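Local coordinates for polymerase X (Deinococcus radiodurans, PDB 2W9M), which probably catalyses template-directed addition of deoxyribonucleotides to DNA as a family X polymerase, and carries a zinc-binding PHP domain, at residues P316-M330 with A533-L547. Sequence-based numbering, arbitrary orientation.
Sequences PDPAELVTVGDLRGM and ARKAGLTPAHVVNSL
Val322 is gripped through both backbone polar atoms: its N donates to Leu538 O (3.0 Å), and its O accepts from Arg534 NH1 at 2.8 Å. Val322 O lies near the guanidinium plane, but NH1 stands above the carbonyl plane of Val322, off its lone pairs. Arg534 gets there by bending at chi3 (64°), which lays one guanidinium face over Leu321 CB. Leu321 CD2 lies against the turn after helix 526-535, 3.4 Å from Gly537 C, where a Schellman motif ends the helix. Val322 CG1 rests on Ala533 CB (3.8 Å), while the ring of Pro540 packs by CD against Glu320 O and by CG against the Asp326 carboxylate. At the other end Asn545 grips Gly329 twice: its O accepts from Gly329 N in the carbonyl plane (175° at the hydrogen), and its ND2 donates to Gly329 O (3.0 Å). Further out, Asp326 OD2 accepts from Thr323 N, Glu302 forms a salt bridge with Arg534 NH2, and Asn514 OD1 receives Asn545 ND2. A leucine in place of Arg534 would probably leave Val322 O without this donor and Glu302 without its charged mate. All four crossing hydrogen bonds use backbone atoms of 316-330, two met by side chains, thus fastening the linker into edge strand 329-333 of the PHP domain to the last turn of helix 526-535 and the chain after it, near the opposite edge strand 511-514, consistent with closure of the seven-stranded parallel sheet into a barrel.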
loop_
_atom_site.group_PDB
_atom_site.type_symbol
_atom_site.label_atom_id
_atom_site.label_comp_id
_atom_site.label_asym_id
_atom_site.label_seq_id
_atom_site.Cartn_x
_atom_site.Cartn_y
_atom_site.Cartn_z
ATOM N N PRO A 316 19.558 -14.337 3.424
ATOM C CA PRO A 316 19.036 -15.699 3.253
ATOM C C PRO A 316 18.819 -16.082 1.793
ATOM O O PRO A 316 18.629 -15.218 0.934
ATOM C CB PRO A 316 17.687 -15.651 3.979
ATOM C CG PRO A 316 17.811 -14.532 4.940
ATOM C CD PRO A 316 18.670 -13.514 4.263
ATOM N N ASP A 317 18.856 -17.384 1.528
ATOM C CA ASP A 317 18.498 -17.924 0.225
ATOM C C ASP A 317 17.025 -17.614 -0.007
ATOM O O ASP A 317 16.226 -17.656 0.926
ATOM C CB ASP A 317 18.749 -19.439 0.207
ATOM C CG ASP A 317 18.409 -20.084 -1.126
ATOM O OD1 ASP A 317 17.211 -20.145 -1.477
ATOM O OD2 ASP A 317 19.342 -20.558 -1.811
ATOM N N PRO A 318 16.663 -17.281 -1.251
ATOM C CA PRO A 318 15.276 -16.942 -1.578
ATOM C C PRO A 318 14.268 -17.947 -1.018
ATOM O O PRO A 318 13.188 -17.548 -0.579
ATOM C CB PRO A 318 15.270 -16.974 -3.105
ATOM C CG PRO A 318 16.655 -16.583 -3.477
ATOM C CD PRO A 318 17.550 -17.169 -2.421
ATOM N N ALA A 319 14.624 -19.226 -1.026
ATOM C CA ALA A 319 13.724 -20.280 -0.563
ATOM C C ALA A 319 13.467 -20.235 0.944
ATOM O O ALA A 319 12.594 -20.941 1.448
ATOM C CB ALA A 319 14.252 -21.645 -0.974
ATOM N N GLU A 320 14.225 -19.406 1.656
ATOM C CA GLU A 320 14.049 -19.245 3.099
ATOM C C GLU A 320 13.223 -18.009 3.445
ATOM O O GLU A 320 12.757 -17.868 4.573
ATOM C CB GLU A 320 15.406 -19.142 3.800
ATOM C CG GLU A 320 16.314 -20.343 3.622
ATOM C CD GLU A 320 17.699 -20.109 4.205
ATOM O OE1 GLU A 320 18.375 -19.138 3.791
ATOM O OE2 GLU A 320 18.112 -20.899 5.080
ATOM N N LEU A 321 13.049 -17.115 2.475
ATOM C CA LEU A 321 12.379 -15.839 2.718
ATOM C C LEU A 321 10.858 -15.978 2.841
ATOM O O LEU A 321 10.264 -16.941 2.351
ATOM C CB LEU A 321 12.735 -14.830 1.623
ATOM C CG LEU A 321 14.215 -14.450 1.483
ATOM C CD1 LEU A 321 14.427 -13.557 0.275
ATOM C CD2 LEU A 321 14.731 -13.773 2.735
ATOM N N VAL A 322 10.236 -15.009 3.502
ATOM C CA VAL A 322 8.795 -15.039 3.720
ATOM C C VAL A 322 8.025 -15.028 2.396
ATOM O O VAL A 322 8.481 -14.456 1.404
ATOM C CB VAL A 322 8.343 -13.862 4.616
ATOM C CG1 VAL A 322 8.662 -12.531 3.953
ATOM C CG2 VAL A 322 6.865 -13.965 4.937
ATOM N N THR A 323 6.867 -15.679 2.386
ATOM C CA THR A 323 5.977 -15.659 1.230
ATOM C C THR A 323 4.558 -15.359 1.690
ATOM O O THR A 323 4.265 -15.423 2.884
ATOM C CB THR A 323 5.975 -17.003 0.488
ATOM O OG1 THR A 323 5.379 -18.006 1.321
ATOM C CG2 THR A 323 7.392 -17.419 0.130
ATOM N N VAL A 324 3.680 -15.035 0.745
ATOM C CA VAL A 324 2.286 -14.746 1.067
ATOM C C VAL A 324 1.646 -15.917 1.813
ATOM O O VAL A 324 0.767 -15.726 2.659
ATOM C CB VAL A 324 1.465 -14.402 -0.201
ATOM C CG1 VAL A 324 -0.011 -14.279 0.130
ATOM C CG2 VAL A 324 1.969 -13.113 -0.821
ATOM N N GLY A 325 2.104 -17.127 1.511
ATOM C CA GLY A 325 1.585 -18.324 2.152
ATOM C C GLY A 325 2.012 -18.488 3.602
ATOM O O GLY A 325 1.399 -19.252 4.345
ATOM N N ASP A 326 3.061 -17.774 4.005
ATOM C CA ASP A 326 3.560 -17.830 5.378
ATOM C C ASP A 326 2.777 -16.904 6.300
ATOM O O ASP A 326 3.018 -16.861 7.505
ATOM C CB ASP A 326 5.036 -17.444 5.429
ATOM C CG ASP A 326 5.929 -18.482 4.790
ATOM O OD1 ASP A 326 5.735 -19.685 5.067
ATOM O OD2 ASP A 326 6.829 -18.093 4.014
ATOM N N LEU A 327 1.848 -16.151 5.727
ATOM C CA LEU A 327 1.075 -15.193 6.501
ATOM C C LEU A 327 -0.209 -15.831 7.021
ATOM O O LEU A 327 -1.267 -15.708 6.409
ATOM C CB LEU A 327 0.759 -13.960 5.652
ATOM C CG LEU A 327 1.795 -12.830 5.586
ATOM C CD1 LEU A 327 3.227 -13.338 5.674
ATOM C CD2 LEU A 327 1.582 -12.015 4.320
ATOM N N ARG A 328 -0.106 -16.517 8.151
ATOM C CA ARG A 328 -1.268 -17.152 8.758
ATOM C C ARG A 328 -2.250 -16.111 9.283
ATOM O O ARG A 328 -3.458 -16.228 9.089
ATOM C CB ARG A 328 -0.839 -18.091 9.886
ATOM C CG ARG A 328 0.011 -19.268 9.428
ATOM C CD ARG A 328 0.160 -20.287 10.545
ATOM N NE ARG A 328 1.011 -21.415 10.173
ATOM C CZ ARG A 328 1.396 -22.370 11.016
ATOM N NH1 ARG A 328 1.006 -22.335 12.286
ATOM N NH2 ARG A 328 2.173 -23.361 10.594
ATOM N N GLY A 329 -1.725 -15.088 9.946
ATOM C CA GLY A 329 -2.562 -14.056 10.526
ATOM C C GLY A 329 -2.602 -12.797 9.688
ATOM O O GLY A 329 -1.562 -12.200 9.408
ATOM N N MET A 330 -3.805 -12.396 9.285
ATOM C CA MET A 330 -3.990 -11.171 8.510
ATOM C C MET A 330 -4.514 -10.040 9.390
ATOM O O MET A 330 -5.721 -9.815 9.480
ATOM C CB MET A 330 -4.936 -11.418 7.335
ATOM C CG MET A 330 -4.386 -12.386 6.295
ATOM S SD MET A 330 -3.298 -11.602 5.085
ATOM C CE MET A 330 -1.877 -11.181 6.096
ATOM N N ALA A 533 9.389 -7.103 1.934
ATOM C CA ALA A 533 10.015 -7.871 3.008
ATOM C C ALA A 533 11.156 -8.753 2.495
ATOM O O ALA A 533 12.175 -8.916 3.166
ATOM C CB ALA A 533 8.976 -8.713 3.736
ATOM N N ARG A 534 10.987 -9.316 1.305
ATOM C CA ARG A 534 11.993 -10.214 0.748
ATOM C C ARG A 534 13.278 -9.483 0.345
ATOM O O ARG A 534 14.372 -10.029 0.459
ATOM C CB ARG A 534 11.419 -11.007 -0.424
ATOM C CG ARG A 534 10.305 -11.952 -0.008
ATOM C CD ARG A 534 9.575 -12.505 -1.207
ATOM N NE ARG A 534 10.445 -13.331 -2.036
ATOM C CZ ARG A 534 10.635 -14.634 -1.848
ATOM N NH1 ARG A 534 10.017 -15.255 -0.852
ATOM N NH2 ARG A 534 11.442 -15.317 -2.653
ATOM N N LYS A 535 13.142 -8.246 -0.111
ATOM C CA LYS A 535 14.314 -7.435 -0.417
ATOM C C LYS A 535 15.071 -7.088 0.861
ATOM O O LYS A 535 16.280 -6.877 0.835
ATOM C CB LYS A 535 13.906 -6.169 -1.172
ATOM C CG LYS A 535 13.303 -6.463 -2.536
ATOM C CD LYS A 535 12.367 -5.362 -2.989
ATOM C CE LYS A 535 13.121 -4.083 -3.310
ATOM N NZ LYS A 535 12.177 -2.949 -3.522
ATOM N N ALA A 536 14.359 -7.034 1.981
ATOM C CA ALA A 536 14.995 -6.752 3.256
ATOM C C ALA A 536 15.622 -8.022 3.829
ATOM O O ALA A 536 16.383 -7.972 4.792
ATOM C CB ALA A 536 13.997 -6.149 4.231
ATOM N N GLY A 537 15.300 -9.162 3.229
ATOM C CA GLY A 537 15.869 -10.430 3.654
ATOM C C GLY A 537 15.141 -11.071 4.824
ATOM O O GLY A 537 15.738 -11.807 5.611
ATOM N N LEU A 538 13.844 -10.811 4.935
ATOM C CA LEU A 538 13.075 -11.322 6.062
ATOM C C LEU A 538 12.586 -12.746 5.823
ATOM O O LEU A 538 12.164 -13.095 4.719
ATOM C CB LEU A 538 11.889 -10.404 6.376
ATOM C CG LEU A 538 12.234 -8.961 6.747
ATOM C CD1 LEU A 538 10.996 -8.244 7.256
ATOM C CD2 LEU A 538 13.351 -8.921 7.783
ATOM N N THR A 539 12.654 -13.560 6.871
ATOM C CA THR A 539 12.125 -14.920 6.851
ATOM C C THR A 539 10.825 -14.969 7.657
ATOM O O THR A 539 10.484 -14.007 8.349
ATOM C CB THR A 539 13.126 -15.911 7.471
ATOM O OG1 THR A 539 13.359 -15.562 8.842
ATOM C CG2 THR A 539 14.450 -15.886 6.715
ATOM N N PRO A 540 10.091 -16.087 7.574
ATOM C CA PRO A 540 8.875 -16.191 8.386
ATOM C C PRO A 540 9.153 -15.937 9.863
ATOM O O PRO A 540 8.252 -15.514 10.586
ATOM C CB PRO A 540 8.438 -17.640 8.174
ATOM C CG PRO A 540 8.977 -18.000 6.839
ATOM C CD PRO A 540 10.269 -17.250 6.688
ATOM N N ALA A 541 10.386 -16.183 10.303
ATOM C CA ALA A 541 10.739 -16.010 11.711
ATOM C C ALA A 541 10.880 -14.540 12.119
ATOM O O ALA A 541 10.837 -14.217 13.305
ATOM C CB ALA A 541 12.009 -16.788 12.049
ATOM N N HIS A 542 11.050 -13.659 11.136
ATOM C CA HIS A 542 11.130 -12.223 11.397
ATOM C C HIS A 542 9.743 -11.591 11.447
ATOM O O HIS A 542 9.592 -10.448 11.882
ATOM C CB HIS A 542 11.943 -11.514 10.306
ATOM C CG HIS A 542 13.420 -11.748 10.387
ATOM N ND1 HIS A 542 14.066 -12.699 9.627
ATOM C CD2 HIS A 542 14.381 -11.133 11.117
ATOM C CE1 HIS A 542 15.360 -12.671 9.896
ATOM N NE2 HIS A 542 15.577 -11.728 10.795
ATOM N N VAL A 543 8.737 -12.332 10.991
ATOM C CA VAL A 543 7.395 -11.791 10.809
ATOM C C VAL A 543 6.362 -12.466 11.716
ATOM O O VAL A 543 6.095 -13.659 11.571
ATOM C CB VAL A 543 6.947 -11.954 9.341
ATOM C CG1 VAL A 543 5.523 -11.451 9.147
ATOM C CG2 VAL A 543 7.904 -11.238 8.414
ATOM N N VAL A 544 5.767 -11.700 12.629
ATOM C CA VAL A 544 4.765 -12.242 13.555
ATOM C C VAL A 544 3.542 -12.847 12.863
ATOM O O VAL A 544 2.908 -13.739 13.413
ATOM C CB VAL A 544 4.266 -11.186 14.557
ATOM C CG1 VAL A 544 5.400 -10.716 15.444
ATOM C CG2 VAL A 544 3.636 -10.019 13.817
ATOM N N ASN A 545 3.207 -12.364 11.669
ATOM C CA ASN A 545 2.071 -12.901 10.921
ATOM C C ASN A 545 2.184 -14.400 10.658
ATOM O O ASN A 545 1.190 -15.052 10.337
ATOM C CB ASN A 545 1.901 -12.178 9.580
ATOM C CG ASN A 545 1.807 -10.679 9.730
ATOM O OD1 ASN A 545 2.809 -10.005 9.960
ATOM N ND2 ASN A 545 0.601 -10.147 9.593
ATOM N N SER A 546 3.395 -14.938 10.775
ATOM C CA SER A 546 3.640 -16.346 10.469
ATOM C C SER A 546 3.192 -17.253 11.611
ATOM O O SER A 546 3.175 -18.476 11.479
ATOM C CB SER A 546 5.120 -16.578 10.159
ATOM O OG SER A 546 5.912 -16.489 11.335
ATOM N N LEU A 547 2.835 -16.640 12.734
ATOM C CA LEU A 547 2.339 -17.363 13.897
ATOM C C LEU A 547 0.862 -17.685 13.730
ATOM O O LEU A 547 0.105 -16.881 13.185
ATOM C CB LEU A 547 2.522 -16.520 15.161
ATOM C CG LEU A 547 3.945 -16.125 15.563
ATOM C CD1 LEU A 547 3.934 -15.291 16.846
ATOM C CD2 LEU A 547 4.815 -17.362 15.728
#